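Local coordinates for cystalysin (Treponema denticola, PDB 1C7N), which belongs to the class I and II aminotransferase family and holds pyridoxal-5'-phosphate in a pocket, at residues 307-310 against 311-315; 382-385 against 386-389. All coordinates share one frame; numbering follows the deposited sequence.

Contact 1. Residues 307-310 against 311-315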
ATOM      1  N   LYS A 307     -33.011  14.070 -10.127  1.00 11.52           N
ATOM      2  CA  LYS A 307     -34.336  13.514 -10.369  1.00 14.18           C
ATOM      3  C   LYS A 307     -35.266  14.596 -10.906  1.00 14.21           C
ATOM      4  O   LYS A 307     -35.947  14.401 -11.918  1.00 15.60           O
ATOM      5  CB  LYS A 307     -34.893  12.930  -9.067  1.00 15.26           C
ATOM      6  CG  LYS A 307     -36.328  12.417  -9.144  1.00 16.41           C
ATOM      7  CD  LYS A 307     -36.718  11.758  -7.826  1.00 18.59           C
ATOM      8  CE  LYS A 307     -38.224  11.607  -7.674  1.00 20.89           C
ATOM      9  NZ  LYS A 307     -38.837  10.827  -8.780  1.00 23.32           N
ATOM     10  N   ASP A 308     -35.285  15.740 -10.235  1.00 13.78           N
ATOM     11  CA  ASP A 308     -36.136  16.848 -10.649  1.00 14.94           C
ATOM     12  C   ASP A 308     -35.787  17.378 -12.034  1.00 14.51           C
ATOM     13  O   ASP A 308     -36.675  17.696 -12.827  1.00 14.75           O
ATOM     14  CB  ASP A 308     -36.052  17.984  -9.627  1.00 15.80           C
ATOM     15  CG  ASP A 308     -36.848  19.201 -10.048  1.00 18.43           C
ATOM     16  OD1 ASP A 308     -36.253  20.136 -10.625  1.00 18.68           O
ATOM     17  OD2 ASP A 308     -38.077  19.212  -9.815  1.00 19.41           O
ATOM     18  N   PHE A 309     -34.494  17.475 -12.324  1.00 13.47           N
ATOM     19  CA  PHE A 309     -34.050  17.982 -13.610  1.00 13.52           C
ATOM     20  C   PHE A 309     -34.669  17.227 -14.778  1.00 13.86           C
ATOM     21  O   PHE A 309     -35.151  17.837 -15.730  1.00 14.14           O
ATOM     22  CB  PHE A 309     -32.531  17.910 -13.726  1.00 12.66           C
ATOM     23  CG  PHE A 309     -32.025  18.210 -15.100  1.00 12.68           C
ATOM     24  CD1 PHE A 309     -31.984  19.517 -15.569  1.00 13.56           C
ATOM     25  CD2 PHE A 309     -31.640  17.178 -15.952  1.00 13.55           C
ATOM     26  CE1 PHE A 309     -31.567  19.794 -16.867  1.00 13.76           C
ATOM     27  CE2 PHE A 309     -31.220  17.443 -17.249  1.00 14.00           C
ATOM     28  CZ  PHE A 309     -31.185  18.755 -17.709  1.00 14.17           C
ATOM     29  N   PHE A 310     -34.655  15.901 -14.718  1.00 14.02           N
ATOM     30  CA  PHE A 310     -35.225  15.124 -15.808  1.00 14.98           C
ATOM     31  C   PHE A 310     -36.754  15.149 -15.840  1.00 15.77           C
ATOM     32  O   PHE A 310     -37.349  15.125 -16.916  1.00 16.88           O
ATOM     33  CB  PHE A 310     -34.709  13.686 -15.767  1.00 15.25           C
ATOM     34  CG  PHE A 310     -33.223  13.574 -15.996  1.00 14.05           C
ATOM     35  CD1 PHE A 310     -32.352  13.366 -14.931  1.00 13.48           C
ATOM     36  CD2 PHE A 310     -32.691  13.709 -17.278  1.00 13.90           C
ATOM     37  CE1 PHE A 310     -30.971  13.294 -15.143  1.00 12.61           C
ATOM     38  CE2 PHE A 310     -31.314  13.639 -17.495  1.00 12.97           C
ATOM     39  CZ  PHE A 310     -30.456  13.431 -16.426  1.00 12.43           C
ATOM     40  N   GLU A 311     -37.394  15.203 -14.677  1.00 16.19           N
ATOM     41  CA  GLU A 311     -38.855  15.256 -14.646  1.00 16.92           C
ATOM     42  C   GLU A 311     -39.321  16.553 -15.302  1.00 17.16           C
ATOM     43  O   GLU A 311     -40.364  16.599 -15.949  1.00 17.25           O
ATOM     44  CB  GLU A 311     -39.378  15.217 -13.206  1.00 15.96           C
ATOM     45  CG  GLU A 311     -38.982  13.992 -12.420  1.00 17.16           C
ATOM     46  CD  GLU A 311     -39.530  14.015 -11.006  1.00 16.13           C
ATOM     47  OE1 GLU A 311     -39.611  15.115 -10.421  1.00 16.79           O
ATOM     48  OE2 GLU A 311     -39.864  12.935 -10.478  1.00 16.75           O
ATOM     49  N   VAL A 312     -38.532  17.608 -15.136  1.00 17.28           N
ATOM     50  CA  VAL A 312     -38.871  18.915 -15.690  1.00 18.00           C
ATOM     51  C   VAL A 312     -38.430  19.178 -17.132  1.00 18.75           C
ATOM     52  O   VAL A 312     -39.158  19.811 -17.903  1.00 18.57           O
ATOM     53  CB  VAL A 312     -38.284  20.047 -14.806  1.00 18.15           C
ATOM     54  CG1 VAL A 312     -38.437  21.388 -15.502  1.00 17.60           C
ATOM     55  CG2 VAL A 312     -38.979  20.065 -13.447  1.00 16.94           C
ATOM     56  N   ASN A 313     -37.251  18.689 -17.502  1.00 18.00           N
ATOM     57  CA  ASN A 313     -36.711  18.946 -18.834  1.00 17.67           C
ATOM     58  C   ASN A 313     -36.731  17.804 -19.844  1.00 17.18           C
ATOM     59  O   ASN A 313     -36.962  18.034 -21.031  1.00 17.07           O
ATOM     60  CB  ASN A 313     -35.279  19.463 -18.690  1.00 17.93           C
ATOM     61  CG  ASN A 313     -35.205  20.740 -17.875  1.00 18.56           C
ATOM     62  OD1 ASN A 313     -35.558  21.816 -18.354  1.00 18.54           O
ATOM     63  ND2 ASN A 313     -34.753  20.624 -16.631  1.00 19.70           N
ATOM     64  N   HIS A 314     -36.472  16.583 -19.386  1.00 17.27           N
ATOM     65  CA  HIS A 314     -36.449  15.423 -20.271  1.00 16.33           C
ATOM     66  C   HIS A 314     -37.025  14.236 -19.511  1.00 16.61           C
ATOM     67  O   HIS A 314     -36.296  13.336 -19.099  1.00 17.10           O
ATOM     68  CB  HIS A 314     -35.005  15.154 -20.712  1.00 16.93           C
ATOM     69  CG  HIS A 314     -34.355  16.337 -21.357  1.00 15.81           C
ATOM     70  ND1 HIS A 314     -34.555  16.666 -22.682  1.00 15.57           N
ATOM     71  CD2 HIS A 314     -33.582  17.321 -20.839  1.00 15.41           C
ATOM     72  CE1 HIS A 314     -33.936  17.803 -22.950  1.00 15.40           C
ATOM     73  NE2 HIS A 314     -33.339  18.222 -21.849  1.00 15.51           N
ATOM     74  N   PRO A 315     -38.361  14.222 -19.332  1.00 16.81           N
ATOM     75  CA  PRO A 315     -39.172  13.218 -18.635  1.00 16.38           C
ATOM     76  C   PRO A 315     -38.936  11.750 -18.985  1.00 16.30           C
ATOM     77  O   PRO A 315     -39.176  10.872 -18.155  1.00 15.64           O
ATOM     78  CB  PRO A 315     -40.606  13.638 -18.971  1.00 17.13           C
ATOM     79  CG  PRO A 315     -40.507  15.080 -19.207  1.00 17.43           C
ATOM     80  CD  PRO A 315     -39.235  15.208 -19.992  1.00 17.13           C
TER
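Lys307 reaches Glu311 with CG anti to its own backbone N (chi1 175°) and a chain that stays extended until a bend at chi4 (57°), while the glutamate sets CG anti to its carbonyl carbon and runs straight beyond it. The result is an i to i+4 salt bridge near the C-terminal end of the long helix 289-313, with Lys307 NZ 2.9 Å from Glu311 OE2. The ammonium approaches from above the carboxylate plane, 38° out of it, and Glu311 CG lies against Lys307 O at 3.1 Å. Asp308 OD2 stands 4.4 Å from Glu311 OE1, a like charge that the lysine probably helps to offset.

On the buried side, the Phe309 ring swings along the helix toward its end. Asn313 crosses it at about a right angle, CB over one ring face and Asn313 ND2 3.2 Å from Phe309 CD1, with ring and amide planes inclined to each other. His314 lies beside the same ring, its CD2 4.2 Å from Phe309 CZ, and its NE2 probably bonds to Asn387 OD1 of helix 376-393. Backbone bonds from Glu311 N and Val312 N to the carbonyls of Lys307 and Asp308 continue the helix. Phe309 O is gripped twice by a single residue: Asn313 N donates at 2.9 Å, and Asn313 ND2 adds a second bond of 3.0 Å in the carbonyl plane, on a lone pair.

Contact 2. Residues 382-385 against 386-389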
ATOM      1  N   SER A 382     -23.524  21.210 -14.601  1.00 16.02           N
ATOM      2  CA  SER A 382     -23.399  20.032 -15.443  1.00 14.39           C
ATOM      3  C   SER A 382     -24.716  19.662 -16.118  1.00 14.71           C
ATOM      4  O   SER A 382     -24.744  19.367 -17.310  1.00 13.58           O
ATOM      5  CB  SER A 382     -22.898  18.851 -14.610  1.00 15.01           C
ATOM      6  OG  SER A 382     -21.675  19.168 -13.961  1.00 15.99           O
ATOM      7  N   LEU A 383     -25.803  19.682 -15.351  1.00 13.85           N
ATOM      8  CA  LEU A 383     -27.110  19.341 -15.898  1.00 13.85           C
ATOM      9  C   LEU A 383     -27.540  20.331 -16.965  1.00 14.81           C
ATOM     10  O   LEU A 383     -28.193  19.954 -17.934  1.00 17.06           O
ATOM     11  CB  LEU A 383     -28.158  19.282 -14.780  1.00 11.79           C
ATOM     12  CG  LEU A 383     -27.916  18.194 -13.729  1.00 10.27           C
ATOM     13  CD1 LEU A 383     -28.885  18.365 -12.574  1.00 11.79           C
ATOM     14  CD2 LEU A 383     -28.067  16.820 -14.371  1.00 10.48           C
ATOM     15  N   GLU A 384     -27.178  21.599 -16.798  1.00 15.90           N
ATOM     16  CA  GLU A 384     -27.549  22.603 -17.790  1.00 17.36           C
ATOM     17  C   GLU A 384     -26.768  22.392 -19.089  1.00 17.23           C
ATOM     18  O   GLU A 384     -27.286  22.658 -20.174  1.00 15.89           O
ATOM     19  CB  GLU A 384     -27.328  24.017 -17.240  1.00 19.33           C
ATOM     20  CG  GLU A 384     -27.748  25.142 -18.193  1.00 22.04           C
ATOM     21  CD  GLU A 384     -29.103  24.904 -18.854  1.00 23.58           C
ATOM     22  OE1 GLU A 384     -30.011  24.359 -18.196  1.00 24.86           O
ATOM     23  OE2 GLU A 384     -29.267  25.276 -20.035  1.00 24.59           O
ATOM     24  N   ARG A 385     -25.524  21.921 -18.990  1.00 16.66           N
ATOM     25  CA  ARG A 385     -24.737  21.642 -20.197  1.00 17.07           C
ATOM     26  C   ARG A 385     -25.417  20.491 -20.928  1.00 16.96           C
ATOM     27  O   ARG A 385     -25.542  20.493 -22.154  1.00 16.79           O
ATOM     28  CB  ARG A 385     -23.315  21.203 -19.854  1.00 16.91           C
ATOM     29  CG  ARG A 385     -22.314  22.315 -19.730  1.00 17.53           C
ATOM     30  CD  ARG A 385     -20.928  21.804 -20.083  1.00 16.08           C
ATOM     31  NE  ARG A 385     -20.504  20.693 -19.227  1.00 15.06           N
ATOM     32  CZ  ARG A 385     -20.268  20.808 -17.922  1.00 14.91           C
ATOM     33  NH1 ARG A 385     -20.419  21.982 -17.319  1.00 13.70           N
ATOM     34  NH2 ARG A 385     -19.863  19.753 -17.225  1.00 12.22           N
ATOM     35  N   LEU A 386     -25.840  19.502 -20.147  1.00 16.73           N
ATOM     36  CA  LEU A 386     -26.518  18.321 -20.660  1.00 16.63           C
ATOM     37  C   LEU A 386     -27.834  18.757 -21.300  1.00 16.51           C
ATOM     38  O   LEU A 386     -28.200  18.293 -22.380  1.00 14.91           O
ATOM     39  CB  LEU A 386     -26.819  17.364 -19.504  1.00 17.79           C
ATOM     40  CG  LEU A 386     -26.968  15.863 -19.741  1.00 19.51           C
ATOM     41  CD1 LEU A 386     -28.018  15.332 -18.766  1.00 19.38           C
ATOM     42  CD2 LEU A 386     -27.370  15.566 -21.169  1.00 20.03           C
ATOM     43  N   ASN A 387     -28.533  19.653 -20.611  1.00 16.22           N
ATOM     44  CA  ASN A 387     -29.812  20.185 -21.070  1.00 17.67           C
ATOM     45  C   ASN A 387     -29.693  20.754 -22.482  1.00 18.05           C
ATOM     46  O   ASN A 387     -30.474  20.404 -23.364  1.00 18.64           O
ATOM     47  CB  ASN A 387     -30.294  21.268 -20.097  1.00 16.01           C
ATOM     48  CG  ASN A 387     -31.756  21.629 -20.295  1.00 15.85           C
ATOM     49  OD1 ASN A 387     -32.549  20.814 -20.766  1.00 15.11           O
ATOM     50  ND2 ASN A 387     -32.123  22.852 -19.910  1.00 15.91           N
ATOM     51  N   LYS A 388     -28.714  21.631 -22.695  1.00 19.16           N
ATOM     52  CA  LYS A 388     -28.515  22.226 -24.015  1.00 20.72           C
ATOM     53  C   LYS A 388     -28.116  21.175 -25.048  1.00 20.38           C
ATOM     54  O   LYS A 388     -28.553  21.226 -26.199  1.00 20.75           O
ATOM     55  CB  LYS A 388     -27.449  23.324 -23.965  1.00 21.50           C
ATOM     56  CG  LYS A 388     -27.849  24.550 -23.154  1.00 24.17           C
ATOM     57  CD  LYS A 388     -27.127  25.793 -23.652  1.00 25.15           C
ATOM     58  CE  LYS A 388     -27.472  27.021 -22.819  1.00 26.28           C
ATOM     59  NZ  LYS A 388     -27.001  26.889 -21.411  1.00 26.82           N
ATOM     60  N   ALA A 389     -27.290  20.220 -24.631  1.00 19.90           N
ATOM     61  CA  ALA A 389     -26.833  19.156 -25.519  1.00 20.04           C
ATOM     62  C   ALA A 389     -27.996  18.263 -25.954  1.00 20.06           C
ATOM     63  O   ALA A 389     -28.102  17.894 -27.131  1.00 18.94           O
ATOM     64  CB  ALA A 389     -25.756  18.324 -24.824  1.00 20.51           C
TER
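Glu384 and Lys388 form an i to i+4 salt bridge on helix 376-393, and the same carboxylate also takes a bond from Asn387, three residues on. Glu384 leaves the backbone with CG anti to N (chi1 -178°) and then bends at chi2 (45°), which folds the carboxylate back over the next turn. Its two oxygens share the work. Glu384 OE1 accepts from Asn387 ND2 at 3.1 Å on the syn side but tilted from the carboxylate plane, along a fairly straight N-H, with the amide plane almost perpendicular to the carboxylate. Glu384 OE2 offers its anti lone pair to Lys388 NZ, also at 3.1 Å. The lysine chain is extended as far as its bend at chi4, where NZ curls in, and Lys388 CG rests 3.5 Å from Glu384 OE2. One bond on each oxygen limits rotation of the carboxylate. The amide oxygen of Asn387 probably bonds to His314.

Arg385 bends at chi3 and lays one guanidinium face over Ser382 CA, offset toward the rim, while NE and NH2 bond to the carbonyls of Ala350 and Gln351. Leu383 and Asn387 face helix 289-313, whereas Ala389 packs on Phe345 and Ala350, so helix 376-393 contacts both helices 289-313 and 339-350.

Contact 1 comes first along the chain, at the end of helix 289-313, and contact 2 follows in helix 376-393, the last helix of the model; their centres lie about 12 Å apart, on the same side of the chain's centre. Between them in sequence come helix 339-350 and the small three-stranded antiparallel sheet of strands 327-331, 355-356 and 367-371. The two helices meet directly: Phe309 CZ of contact 1 packs 3.2 Å from Leu383 O and 3.6 Å from Asn387 CB of contact 2. Both contacts lie at the interface where the C-terminal helix packs on helix 289-313, at the periphery of the subunit.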